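Glycosyl hydrolase (Rhizobium leguminosarum bv. trifolii, PDB 5NDX) probably hydrolyses O-glycosyl bonds as a bacterial family 39 iduronidase, orthologous to the human alpha-L-iduronidase linked to mucopolysaccharidosis I. Local coordinates at residues A[436-441]-A[522-527]; A[372-377]-A[406-411]. The protein carries 2 engineered substitutions. All coordinates share one frame; numbering follows the deposited sequence.

Interaction 1: residues A[436-441]-A[522-527]; sequences GRHAIC and VLVVPD. Unlike the reference sequence in segment 436-441: I440 (reference Leu).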
loop_
_atom_site.group_PDB
_atom_site.type_symbol
_atom_site.label_atom_id
_atom_site.label_comp_id
_atom_site.label_asym_id
_atom_site.label_seq_id
_atom_site.Cartn_x
_atom_site.Cartn_y
_atom_site.Cartn_z
ATOM N N GLY A 436 18.690 -27.130 11.672
ATOM C CA GLY A 436 17.407 -27.228 12.371
ATOM C C GLY A 436 16.303 -27.214 11.332
ATOM O O GLY A 436 16.569 -26.920 10.169
ATOM N N ARG A 437 15.098 -27.566 11.753
ATOM C CA ARG A 437 13.923 -27.651 10.903
ATOM C C ARG A 437 13.563 -26.260 10.383
ATOM O O ARG A 437 13.545 -25.266 11.131
ATOM C CB ARG A 437 12.652 -28.016 11.665
ATOM C CG ARG A 437 12.367 -29.419 12.089
ATOM C CD ARG A 437 11.349 -29.344 13.244
ATOM N NE ARG A 437 9.997 -29.746 12.893
ATOM C CZ ARG A 437 8.871 -29.321 13.488
ATOM N NH1 ARG A 437 8.867 -28.416 14.459
ATOM N NH2 ARG A 437 7.701 -29.783 13.059
ATOM N N HIS A 438 13.127 -26.240 9.148
ATOM C CA HIS A 438 12.551 -25.041 8.548
ATOM C C HIS A 438 11.298 -25.417 7.828
ATOM O O HIS A 438 11.161 -26.550 7.310
ATOM C CB HIS A 438 13.540 -24.449 7.561
ATOM C CG HIS A 438 14.730 -23.854 8.211
ATOM N ND1 HIS A 438 14.844 -22.501 8.466
ATOM C CD2 HIS A 438 15.852 -24.420 8.688
ATOM C CE1 HIS A 438 16.006 -22.262 9.048
ATOM N NE2 HIS A 438 16.627 -23.409 9.211
ATOM N N ALA A 439 10.419 -24.439 7.715
ATOM C CA ALA A 439 9.191 -24.565 6.928
ATOM C C ALA A 439 9.311 -23.669 5.690
ATOM O O ALA A 439 9.845 -22.537 5.757
ATOM C CB ALA A 439 7.996 -24.162 7.755
ATOM N N ILE A 440 8.873 -24.217 4.559
ATOM C CA ILE A 440 8.870 -23.513 3.279
ATOM C C ILE A 440 7.417 -23.188 2.928
ATOM O O ILE A 440 6.622 -24.116 2.795
ATOM C CB ILE A 440 9.501 -24.366 2.182
ATOM C CG1 ILE A 440 10.918 -24.794 2.595
ATOM C CG2 ILE A 440 9.546 -23.590 0.848
ATOM C CD1 ILE A 440 11.513 -25.870 1.661
ATOM N N CYS A 441 7.089 -21.889 2.813
ATOM C CA CYS A 441 5.774 -21.393 2.445
ATOM C C CYS A 441 5.914 -20.694 1.109
ATOM O O CYS A 441 6.784 -19.838 0.964
ATOM C CB CYS A 441 5.208 -20.362 3.460
ATOM S SG CYS A 441 5.417 -20.927 5.170
ATOM N N VAL A 522 8.520 -16.614 -1.353
ATOM C CA VAL A 522 9.054 -17.811 -0.736
ATOM C C VAL A 522 9.527 -17.416 0.691
ATOM O O VAL A 522 10.398 -16.554 0.849
ATOM C CB VAL A 522 10.244 -18.321 -1.530
ATOM C CG1 VAL A 522 10.783 -19.617 -0.908
ATOM C CG2 VAL A 522 9.853 -18.505 -3.031
ATOM N N LEU A 523 8.950 -18.048 1.702
ATOM C CA LEU A 523 9.323 -17.844 3.079
ATOM C C LEU A 523 9.921 -19.137 3.551
ATOM O O LEU A 523 9.310 -20.205 3.363
ATOM C CB LEU A 523 8.097 -17.523 3.928
ATOM C CG LEU A 523 7.270 -16.308 3.475
ATOM C CD1 LEU A 523 5.963 -16.178 4.267
ATOM C CD2 LEU A 523 8.072 -15.064 3.603
ATOM N N VAL A 524 11.135 -19.058 4.082
ATOM C CA VAL A 524 11.804 -20.207 4.690
ATOM C C VAL A 524 12.103 -19.799 6.142
ATOM O O VAL A 524 12.922 -18.907 6.372
ATOM C CB VAL A 524 13.089 -20.549 3.982
ATOM C CG1 VAL A 524 13.737 -21.753 4.640
ATOM C CG2 VAL A 524 12.833 -20.865 2.498
ATOM N N VAL A 525 11.386 -20.390 7.098
ATOM C CA VAL A 525 11.420 -19.881 8.458
ATOM C C VAL A 525 11.874 -20.979 9.443
ATOM O O VAL A 525 11.503 -22.112 9.271
ATOM C CB VAL A 525 10.083 -19.283 8.892
ATOM C CG1 VAL A 525 9.740 -18.143 7.981
ATOM C CG2 VAL A 525 8.949 -20.292 8.887
ATOM N N PRO A 526 12.686 -20.627 10.463
ATOM C CA PRO A 526 13.133 -21.613 11.430
ATOM C C PRO A 526 12.038 -21.955 12.429
ATOM O O PRO A 526 11.041 -21.283 12.509
ATOM C CB PRO A 526 14.309 -20.923 12.124
ATOM C CG PRO A 526 13.940 -19.472 12.073
ATOM C CD PRO A 526 13.308 -19.311 10.697
ATOM N N ASP A 527 12.226 -23.047 13.146
ATOM C CA ASP A 527 11.317 -23.491 14.184
ATOM C C ASP A 527 11.741 -22.817 15.518
ATOM O O ASP A 527 12.809 -23.091 16.023
ATOM C CB ASP A 527 11.388 -25.017 14.288
ATOM C CG ASP A 527 10.471 -25.588 15.349
ATOM O OD1 ASP A 527 9.712 -24.859 15.985
ATOM O OD2 ASP A 527 10.523 -26.802 15.560
HETATM O O HOH W 1 15.094 -24.251 13.040
#
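A439 and C441 face V525 and L523 as hydrogen-bonded pairs of two antiparallel strands, whose axes approach to 4.6 Å and whose directions differ by 155°. Each pair is closed by two N-H to O=C bonds, among them C441 N to L523 O at 2.8 Å and A439 N to V525 O at 3.0 Å. The alternate pairs, H438 with P526 and I440 with V524, are non-hydrogen-bonded, which suits a proline that lacks an N-H.

The ladder frays at its end: D527 N reaches R437 O only weakly, at 3.3 Å, and a water bridges the same two atoms. The side chains take over there. R437 NH1 meets D527 OD2 in a salt bridge of 2.6 Å; the oxygen lies in the guanidinium plane, but the donor approaches it from above the carboxylate plane, 58° out. D527 holds CG opposite its backbone N (chi1 -180°), carrying the carboxylate across to the bent arginine chain, while OD1 serves R612 and G529 N. Replacing D527 with an alanine removes the carboxylate, and the loss would probably leave R437 and R612 without their shared anion, G529 N without its side-chain acceptor, and the arginine end able to swing.

The H438 ring sets CE1 3.8 Å from P526 CB, and its NE2 is bonded to V434 O. A439 CB and V525 CG2 lie 4.1 Å apart on one face of the sheet; farther along that face C441 CB meets L523 CB at the same 4.1 Å. A609 packs against A439 and C441, bringing the chain's C-terminal part onto this face.

The arrangement is a worked example of a regular antiparallel ladder inside a large mixed sheet, consistent with the beta-sandwich domain that accompanies the TIM barrel in family 39 enzymes.

Interaction 2: residues A[372-377]-A[406-411]; sequences LATLGD and GVSISL. Unlike the reference sequence in segment 406-411: V407 (reference Leu).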
loop_
_atom_site.group_PDB
_atom_site.type_symbol
_atom_site.label_atom_id
_atom_site.label_comp_id
_atom_site.label_asym_id
_atom_site.label_seq_id
_atom_site.Cartn_x
_atom_site.Cartn_y
_atom_site.Cartn_z
ATOM N N LEU A 372 4.749 -8.542 -0.489
ATOM C CA LEU A 372 5.950 -7.712 -0.329
ATOM C C LEU A 372 6.198 -7.288 1.158
ATOM O O LEU A 372 7.356 -7.076 1.572
ATOM C CB LEU A 372 5.873 -6.471 -1.233
ATOM C CG LEU A 372 5.888 -6.717 -2.741
ATOM C CD1 LEU A 372 5.434 -5.495 -3.503
ATOM C CD2 LEU A 372 7.278 -7.054 -3.181
ATOM N N ALA A 373 5.121 -7.210 1.939
ATOM C CA ALA A 373 5.192 -6.792 3.324
ATOM C C ALA A 373 5.970 -7.798 4.160
ATOM O O ALA A 373 6.472 -7.411 5.191
ATOM C CB ALA A 373 3.804 -6.643 3.900
ATOM N N THR A 374 6.064 -9.059 3.704
ATOM C CA THR A 374 6.816 -10.102 4.406
ATOM C C THR A 374 8.305 -10.050 4.262
ATOM O O THR A 374 8.985 -10.896 4.841
ATOM C CB THR A 374 6.381 -11.527 3.966
ATOM O OG1 THR A 374 6.802 -11.795 2.600
ATOM C CG2 THR A 374 4.883 -11.671 4.089
ATOM N N LEU A 375 8.835 -9.130 3.458
ATOM C CA LEU A 375 10.253 -9.092 3.237
ATOM C C LEU A 375 11.004 -8.690 4.511
ATOM O O LEU A 375 10.462 -8.048 5.393
ATOM C CB LEU A 375 10.601 -8.166 2.086
ATOM C CG LEU A 375 10.272 -8.712 0.679
ATOM C CD1 LEU A 375 10.221 -7.615 -0.376
ATOM C CD2 LEU A 375 11.257 -9.788 0.286
ATOM N N GLY A 376 12.240 -9.151 4.581
ATOM C CA GLY A 376 13.121 -8.917 5.698
ATOM C C GLY A 376 13.897 -7.623 5.644
ATOM O O GLY A 376 13.545 -6.727 4.897
ATOM N N ASP A 377 14.965 -7.536 6.452
ATOM C CA ASP A 377 15.642 -6.250 6.663
ATOM C C ASP A 377 17.075 -6.266 6.131
ATOM O O ASP A 377 17.820 -5.287 6.292
ATOM C CB ASP A 377 15.618 -5.861 8.133
ATOM C CG ASP A 377 16.443 -6.845 9.016
ATOM O OD1 ASP A 377 17.116 -7.813 8.521
ATOM O OD2 ASP A 377 16.376 -6.653 10.241
ATOM N N GLY A 406 16.351 -17.172 8.584
ATOM C CA GLY A 406 15.404 -17.576 7.543
ATOM C C GLY A 406 15.317 -16.484 6.511
ATOM O O GLY A 406 15.987 -15.443 6.662
ATOM N N VAL A 407 14.572 -16.753 5.432
ATOM C CA VAL A 407 14.535 -15.830 4.318
ATOM C C VAL A 407 13.115 -15.554 3.856
ATOM O O VAL A 407 12.215 -16.356 4.069
ATOM C CB VAL A 407 15.439 -16.285 3.150
ATOM C CG1 VAL A 407 16.868 -16.453 3.649
ATOM C CG2 VAL A 407 14.944 -17.568 2.504
ATOM N N SER A 408 12.950 -14.383 3.247
ATOM C CA SER A 408 11.781 -14.015 2.513
ATOM C C SER A 408 12.270 -13.520 1.178
ATOM O O SER A 408 13.048 -12.546 1.090
ATOM C CB SER A 408 11.001 -12.908 3.218
ATOM O OG SER A 408 9.830 -12.560 2.462
ATOM N N ILE A 409 11.786 -14.171 0.129
ATOM C CA ILE A 409 12.203 -13.884 -1.237
ATOM C C ILE A 409 10.987 -13.585 -2.120
ATOM O O ILE A 409 10.059 -14.409 -2.185
ATOM C CB ILE A 409 12.921 -15.085 -1.818
ATOM C CG1 ILE A 409 14.204 -15.382 -1.043
ATOM C CG2 ILE A 409 13.253 -14.868 -3.314
ATOM C CD1 ILE A 409 14.653 -16.803 -1.205
ATOM N N SER A 410 10.981 -12.423 -2.769
ATOM C CA SER A 410 10.003 -12.120 -3.796
ATOM C C SER A 410 10.603 -12.526 -5.138
ATOM O O SER A 410 11.677 -12.048 -5.519
ATOM C CB SER A 410 9.639 -10.653 -3.808
ATOM O OG SER A 410 8.987 -10.270 -2.622
ATOM N N LEU A 411 9.944 -13.435 -5.851
ATOM C CA LEU A 411 10.345 -13.788 -7.229
ATOM C C LEU A 411 9.288 -13.174 -8.187
ATOM O O LEU A 411 8.088 -13.534 -8.143
ATOM C CB LEU A 411 10.413 -15.278 -7.364
ATOM C CG LEU A 411 11.008 -15.768 -8.678
ATOM C CD1 LEU A 411 12.477 -15.360 -8.816
ATOM C CD2 LEU A 411 10.864 -17.277 -8.742
#
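S408 directs its hydroxyl at T374, giving OG a weak hydrogen bond to T374 O at 3.0 Å. T374 OG1 lies 3.1 Å from the same S408 OG, so that one serine oxygen sits against both the backbone and the side chain of the threonine. With OG opposite the backbone N (chi1 -180°), the S408 hydroxyl stands out from its strand toward the turn.

Next to this polar spot leucine methyl groups lie against serine oxygens. L375 spreads its two methyls over the strand: CD2 settles 3.4 Å from S408 O, and CD1 comes within 3.7 Å of S410 OG. L372, the first residue of the turn, brings its CD2 to 3.7 Å from S410 OG, so S410 is covered by methyl groups from two leucines. Its buried hydroxyl is nevertheless satisfied, because S410 OG is bonded to Q521 OE1. The other end of that amide, Q521 NE2, is bonded to S408 OG, and a single glutamine thus fixes both serines.

A second shell sets the turn itself. Residues L372 to L375 form a type I beta turn, closed by L375 N to L372 O at 3.2 Å, and T374 OG1 is bonded to L371 O in the helix just before. T400 OG1 is shared by G376 N and S408 O, linking the chain beyond the turn to the strand beneath it, while R20 NH1 binds A373 O.

Helix 364-372 therefore ends in a turn that lies on one face of strand 407-413, and the strands on either side of 407-413, namely 395-401 and 518-526, supply T400 and Q521. W22 packs against L372 and L375, and the chain then runs on into strand 378-385 of the same sheet. I409, on the other face, packs against V430 of strand 422-431.

In the fold
Interactions 1 and 2 come in series along the chain, the 372-377/406-411 contact closing before 436-441 opens, and their centres are 12 Å apart. They meet in one nine-stranded mixed sheet, where strand 518-526 lies between 436-445 and 407-413. Probable backbone hydrogen bonds V522 N to I409 O (2.8 Å) and V524 O to V407 N (2.9 Å) join them, and L523 CD2 packs at 3.3 Å on S408 OG. The ladder of interaction 1 thus continues across the sheet into the strand that carries the turn of interaction 2. Interaction 2 lies nearer the chain's centre; together they connect the end of helix 364-372, through strands 407-413 and 518-526, with strand 436-445.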